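Local atomic coordinates of probable TonB-dependent siderophore receptor PirA (PDB entry 5FR8), a protein that probably takes part in the first step of iron uptake across the outer membrane by binding iron-chelating siderophores, and may bind ferric enterobactin with micromolar affinity. Residues N534-K539 / P576-Q581; T611-S616 / K648-A653. All coordinates share one frame; numbering follows the deposited sequence.

Contact 1 (N534-K539 / P576-Q581)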
# COMPACT_ATOMS: atom_id res chain seq x y z
N ASN A 534 -15.55 -8.37 -6.09
CA ASN A 534 -14.55 -8.27 -7.13
C ASN A 534 -14.22 -9.64 -7.68
O ASN A 534 -13.94 -10.59 -6.93
CB ASN A 534 -13.23 -7.71 -6.59
CG ASN A 534 -13.37 -6.35 -5.95
OD1 ASN A 534 -14.40 -5.66 -6.10
ND2 ASN A 534 -12.35 -5.97 -5.20
N ASP A 535 -14.22 -9.73 -9.00
CA ASP A 535 -13.76 -10.90 -9.70
C ASP A 535 -12.43 -10.61 -10.33
O ASP A 535 -12.34 -10.04 -11.41
CB ASP A 535 -14.74 -11.30 -10.77
CG ASP A 535 -15.93 -11.94 -10.20
OD1 ASP A 535 -16.78 -11.23 -9.63
OD2 ASP A 535 -15.99 -13.17 -10.31
N TYR A 536 -11.41 -11.05 -9.63
CA TYR A 536 -10.05 -10.67 -9.90
C TYR A 536 -9.46 -11.74 -10.80
O TYR A 536 -9.39 -12.92 -10.43
CB TYR A 536 -9.34 -10.60 -8.55
CG TYR A 536 -7.87 -10.23 -8.55
CD1 TYR A 536 -7.26 -9.64 -9.64
CD2 TYR A 536 -7.11 -10.44 -7.44
CE1 TYR A 536 -5.92 -9.28 -9.61
CE2 TYR A 536 -5.78 -10.10 -7.40
CZ TYR A 536 -5.19 -9.53 -8.48
OH TYR A 536 -3.87 -9.20 -8.42
N LYS A 537 -9.03 -11.31 -11.98
CA LYS A 537 -8.68 -12.20 -13.09
C LYS A 537 -7.20 -12.15 -13.48
O LYS A 537 -6.56 -11.10 -13.41
CB LYS A 537 -9.54 -11.80 -14.29
CG LYS A 537 -9.34 -12.61 -15.57
CD LYS A 537 -10.18 -12.03 -16.67
CE LYS A 537 -10.35 -13.02 -17.81
NZ LYS A 537 -9.03 -13.40 -18.33
N ASP A 538 -6.64 -13.28 -13.90
CA ASP A 538 -5.25 -13.32 -14.36
C ASP A 538 -4.23 -12.69 -13.41
O ASP A 538 -3.28 -12.03 -13.85
CB ASP A 538 -5.17 -12.66 -15.73
CG ASP A 538 -5.76 -13.52 -16.83
OD1 ASP A 538 -5.57 -14.76 -16.80
OD2 ASP A 538 -6.41 -12.95 -17.72
N LYS A 539 -4.39 -12.89 -12.11
CA LYS A 539 -3.40 -12.39 -11.15
C LYS A 539 -2.09 -13.09 -11.38
O LYS A 539 -2.06 -14.28 -11.64
CB LYS A 539 -3.81 -12.70 -9.72
CG LYS A 539 -2.74 -12.37 -8.72
CD LYS A 539 -3.28 -12.54 -7.32
CE LYS A 539 -2.68 -11.54 -6.35
NZ LYS A 539 -1.37 -11.98 -5.84
N PRO A 576 -6.10 -18.02 -13.41
CA PRO A 576 -7.39 -17.55 -13.94
C PRO A 576 -8.24 -16.65 -13.04
O PRO A 576 -8.60 -15.55 -13.49
CB PRO A 576 -8.12 -18.86 -14.29
CG PRO A 576 -7.03 -19.81 -14.62
CD PRO A 576 -5.96 -19.48 -13.60
N LYS A 577 -8.60 -17.09 -11.84
CA LYS A 577 -9.57 -16.31 -11.02
C LYS A 577 -9.43 -16.36 -9.52
O LYS A 577 -9.15 -17.42 -8.94
CB LYS A 577 -11.00 -16.68 -11.37
CG LYS A 577 -11.74 -15.52 -12.03
CD LYS A 577 -12.81 -15.97 -13.02
CE LYS A 577 -12.99 -14.88 -14.07
NZ LYS A 577 -14.19 -15.15 -14.92
N ALA A 578 -9.61 -15.20 -8.89
CA ALA A 578 -9.82 -15.12 -7.44
C ALA A 578 -11.16 -14.46 -7.23
O ALA A 578 -11.62 -13.71 -8.11
CB ALA A 578 -8.71 -14.32 -6.76
N LEU A 579 -11.81 -14.76 -6.10
CA LEU A 579 -13.11 -14.16 -5.77
C LEU A 579 -13.06 -13.40 -4.46
O LEU A 579 -12.77 -13.95 -3.43
CB LEU A 579 -14.21 -15.22 -5.66
CG LEU A 579 -15.51 -14.64 -5.08
CD1 LEU A 579 -16.11 -13.59 -6.02
CD2 LEU A 579 -16.55 -15.71 -4.78
N ILE A 580 -13.40 -12.12 -4.52
CA ILE A 580 -13.59 -11.34 -3.32
C ILE A 580 -15.05 -10.87 -3.21
O ILE A 580 -15.68 -10.49 -4.24
CB ILE A 580 -12.65 -10.13 -3.33
CG1 ILE A 580 -11.21 -10.61 -3.03
CG2 ILE A 580 -13.10 -9.08 -2.34
CD1 ILE A 580 -10.96 -11.08 -1.62
N GLN A 581 -15.58 -10.90 -1.99
CA GLN A 581 -16.96 -10.47 -1.77
C GLN A 581 -17.22 -10.13 -0.32
O GLN A 581 -16.61 -10.73 0.56
CB GLN A 581 -17.96 -11.54 -2.23
CG GLN A 581 -19.39 -11.05 -2.41
CD GLN A 581 -20.32 -12.12 -2.94
OE1 GLN A 581 -21.42 -11.82 -3.44
NE2 GLN A 581 -19.90 -13.37 -2.83
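Tyr536 and Ala578 form a hydrogen-bonded pair at the middle of an antiparallel ladder, with Ala578 N giving a bond of 2.8 Å to Tyr536 O and Tyr536 N returning one of 3.1 Å to Ala578 O. The first is nearly straight, at 172° about the hydrogen, and the second is more bent. Asn534 and Ile580 form a second such pair of hydrogen bonds two residues along, and Asp538 N reaches Pro576 O (3.0 Å) where both chains turn a corner. Between these rungs the non-hydrogen-bonded pair Lys537 and Lys577 draws in closely, and the CA-H of Lys577 makes a weak contact with Tyr536 O, which thus receives an N-H and a C-H.

The side chain of Tyr536 begins against the partner strand, where its CB lies 3.9 Å from Ala578 O and 4.2 Å from Ala578 CB. With CG anti to the backbone N (chi1 179°), the ring then swings away from 576-581; CD2 packs on Leu615, and the hydroxyl ends on Glu509 OE1. Asn534, Tyr536, Ala578 and Ile580 share this face of the sheet. On the other face Leu579 turns CD1 to within 3.8 Å of Asn534 O, while Lys537 extends outward from the strand and bends at its last torsion to put NZ 2.7 Å from Asp538 OD2, a salt bridge that meets the carboxylate from above its plane. Asp535 is paired instead with Arg533.

Strand 525-541 is flanked here by 509-521, bonded through Asp535 and Lys537, and strand 564-591 by 594-608, bonded through Lys577 and Leu579. The two are therefore neighbouring antiparallel strands of the TonB-dependent receptor barrel; Met90 of the plug packs on Asn534 and Tyr536, consistent with this face turning to the barrel interior.

Contact 2 (T611-S616 / K648-A653)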
# COMPACT_ATOMS: atom_id res chain seq x y z
N THR A 611 -6.11 -22.59 -5.93
CA THR A 611 -5.51 -23.08 -4.71
C THR A 611 -6.51 -23.30 -3.58
O THR A 611 -6.31 -24.20 -2.74
CB THR A 611 -4.53 -22.07 -4.16
OG1 THR A 611 -5.27 -20.90 -3.79
CG2 THR A 611 -3.43 -21.74 -5.17
N GLY A 612 -7.57 -22.46 -3.55
CA GLY A 612 -8.54 -22.38 -2.44
C GLY A 612 -8.08 -21.46 -1.30
O GLY A 612 -8.70 -21.39 -0.24
N ASN A 613 -6.97 -20.76 -1.49
CA ASN A 613 -6.42 -19.94 -0.42
C ASN A 613 -6.90 -18.49 -0.48
O ASN A 613 -7.28 -18.01 -1.54
CB ASN A 613 -4.91 -19.93 -0.50
CG ASN A 613 -4.28 -21.18 0.10
OD1 ASN A 613 -4.82 -21.78 1.03
ND2 ASN A 613 -3.10 -21.55 -0.42
N PRO A 614 -6.88 -17.79 0.66
CA PRO A 614 -7.23 -16.38 0.61
C PRO A 614 -6.09 -15.54 0.01
O PRO A 614 -4.93 -15.94 0.06
CB PRO A 614 -7.46 -16.02 2.09
CG PRO A 614 -6.99 -17.18 2.89
CD PRO A 614 -6.34 -18.17 1.97
N LEU A 615 -6.44 -14.40 -0.57
CA LEU A 615 -5.47 -13.53 -1.20
C LEU A 615 -4.60 -12.88 -0.15
O LEU A 615 -3.44 -12.63 -0.38
CB LEU A 615 -6.18 -12.46 -2.03
CG LEU A 615 -6.94 -13.03 -3.24
CD1 LEU A 615 -7.82 -11.95 -3.90
CD2 LEU A 615 -5.97 -13.60 -4.27
N SER A 616 -5.16 -12.63 1.02
CA SER A 616 -4.54 -11.72 1.96
C SER A 616 -5.14 -11.92 3.36
O SER A 616 -6.33 -11.91 3.54
CB SER A 616 -4.79 -10.32 1.48
OG SER A 616 -4.64 -9.43 2.54
N LYS A 648 -8.11 -16.19 9.61
CA LYS A 648 -7.65 -17.54 9.26
C LYS A 648 -6.39 -17.47 8.41
O LYS A 648 -6.16 -16.51 7.65
CB LYS A 648 -8.72 -18.36 8.52
CG LYS A 648 -9.27 -17.68 7.29
CD LYS A 648 -9.95 -18.61 6.30
CE LYS A 648 -10.62 -17.72 5.24
NZ LYS A 648 -10.78 -18.34 3.88
N SER A 649 -5.57 -18.52 8.54
CA SER A 649 -4.35 -18.64 7.77
C SER A 649 -4.67 -19.24 6.43
O SER A 649 -5.77 -19.75 6.23
CB SER A 649 -3.43 -19.62 8.47
OG SER A 649 -3.89 -20.94 8.24
N ARG A 650 -3.70 -19.21 5.51
CA ARG A 650 -3.79 -19.99 4.28
C ARG A 650 -4.22 -21.42 4.67
O ARG A 650 -3.79 -21.93 5.69
CB ARG A 650 -2.45 -20.01 3.53
CG ARG A 650 -2.09 -18.70 2.83
CD ARG A 650 -0.65 -18.70 2.31
NE ARG A 650 -0.46 -19.69 1.25
CZ ARG A 650 0.18 -20.85 1.39
NH1 ARG A 650 0.73 -21.18 2.56
NH2 ARG A 650 0.27 -21.70 0.37
N GLN A 651 -5.09 -22.04 3.87
CA GLN A 651 -5.70 -23.32 4.21
C GLN A 651 -5.15 -24.50 3.42
O GLN A 651 -5.38 -25.66 3.82
CB GLN A 651 -7.21 -23.29 3.97
CG GLN A 651 -7.95 -22.36 4.91
CD GLN A 651 -7.69 -22.65 6.37
OE1 GLN A 651 -7.88 -23.77 6.83
NE2 GLN A 651 -7.21 -21.65 7.10
N PHE A 652 -4.46 -24.24 2.30
CA PHE A 652 -4.10 -25.33 1.38
C PHE A 652 -2.67 -25.22 0.86
O PHE A 652 -2.24 -24.18 0.44
CB PHE A 652 -5.05 -25.41 0.18
CG PHE A 652 -6.47 -25.61 0.55
CD1 PHE A 652 -6.86 -26.72 1.27
CD2 PHE A 652 -7.45 -24.66 0.18
CE1 PHE A 652 -8.18 -26.90 1.61
CE2 PHE A 652 -8.77 -24.84 0.54
CZ PHE A 652 -9.14 -25.97 1.26
N ALA A 653 -1.99 -26.34 0.86
CA ALA A 653 -0.61 -26.42 0.45
C ALA A 653 -0.45 -26.15 -1.03
O ALA A 653 -1.28 -26.60 -1.82
CB ALA A 653 -0.09 -27.81 0.78
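The side-chain amide of Asn613 grips the backbone of Gln651 and Phe652 through three hydrogen bonds. Its OD1 accepts from Gln651 N at 2.9 Å and from Phe652 N at 2.8 Å, the latter donor lying in the carbonyl plane on a lone pair, the former tilted from that plane. On the other arm, ND2 donates to Phe652 O (2.9 Å, 161° at the hydrogen), and this acceptor lies close to the amide plane. Bonds to both arms fix which way round the amide sits. ND2 also bonds Glu654, whose carboxylate takes the NH2 of Arg650 as well; the guanidinium, turned 62° from the amide, makes a second salt bridge with Glu658.

Around this polar centre Phe652 and Pro614 supply the packing. The CD2 side of the Phe652 ring lies beside the Thr611 and Gly612 carbonyls, with Gly612 O near the ring plane at its edge, while Gln651 CB sits over one face. Pro614 CD rests 3.9 Å from Arg650 CA. Thr611 OG1 accepts from Asn613 N, closing an ST turn ahead of the amide. The arrangement is a loop-to-loop bridge in a TonB-dependent receptor barrel, between the probably extracellular loops that follow strands 594-608 and 635-648.

In the fold
Both contacts belong to the beta-barrel region, and their centres lie 14 Å apart. Contact 1 is the more buried, joining neighbouring strands by repeated backbone bonds; contact 2, only partly buried, joins two loops and depends on one asparagine side chain for its hydrogen bonds. Leu615 links them: it makes no contact with 648-653, but packs CD1 3.7 Å from Ile580 CG1 and also touches Ala578 and Tyr536. The loop holding 611-616 thus takes part in both regions, packing Leu615 on the strands of contact 1 and bonding 648-653 through Asn613, with some packing besides. Strand 594-608, which leads into that loop, is also the next neighbour of the strand carrying 576-581.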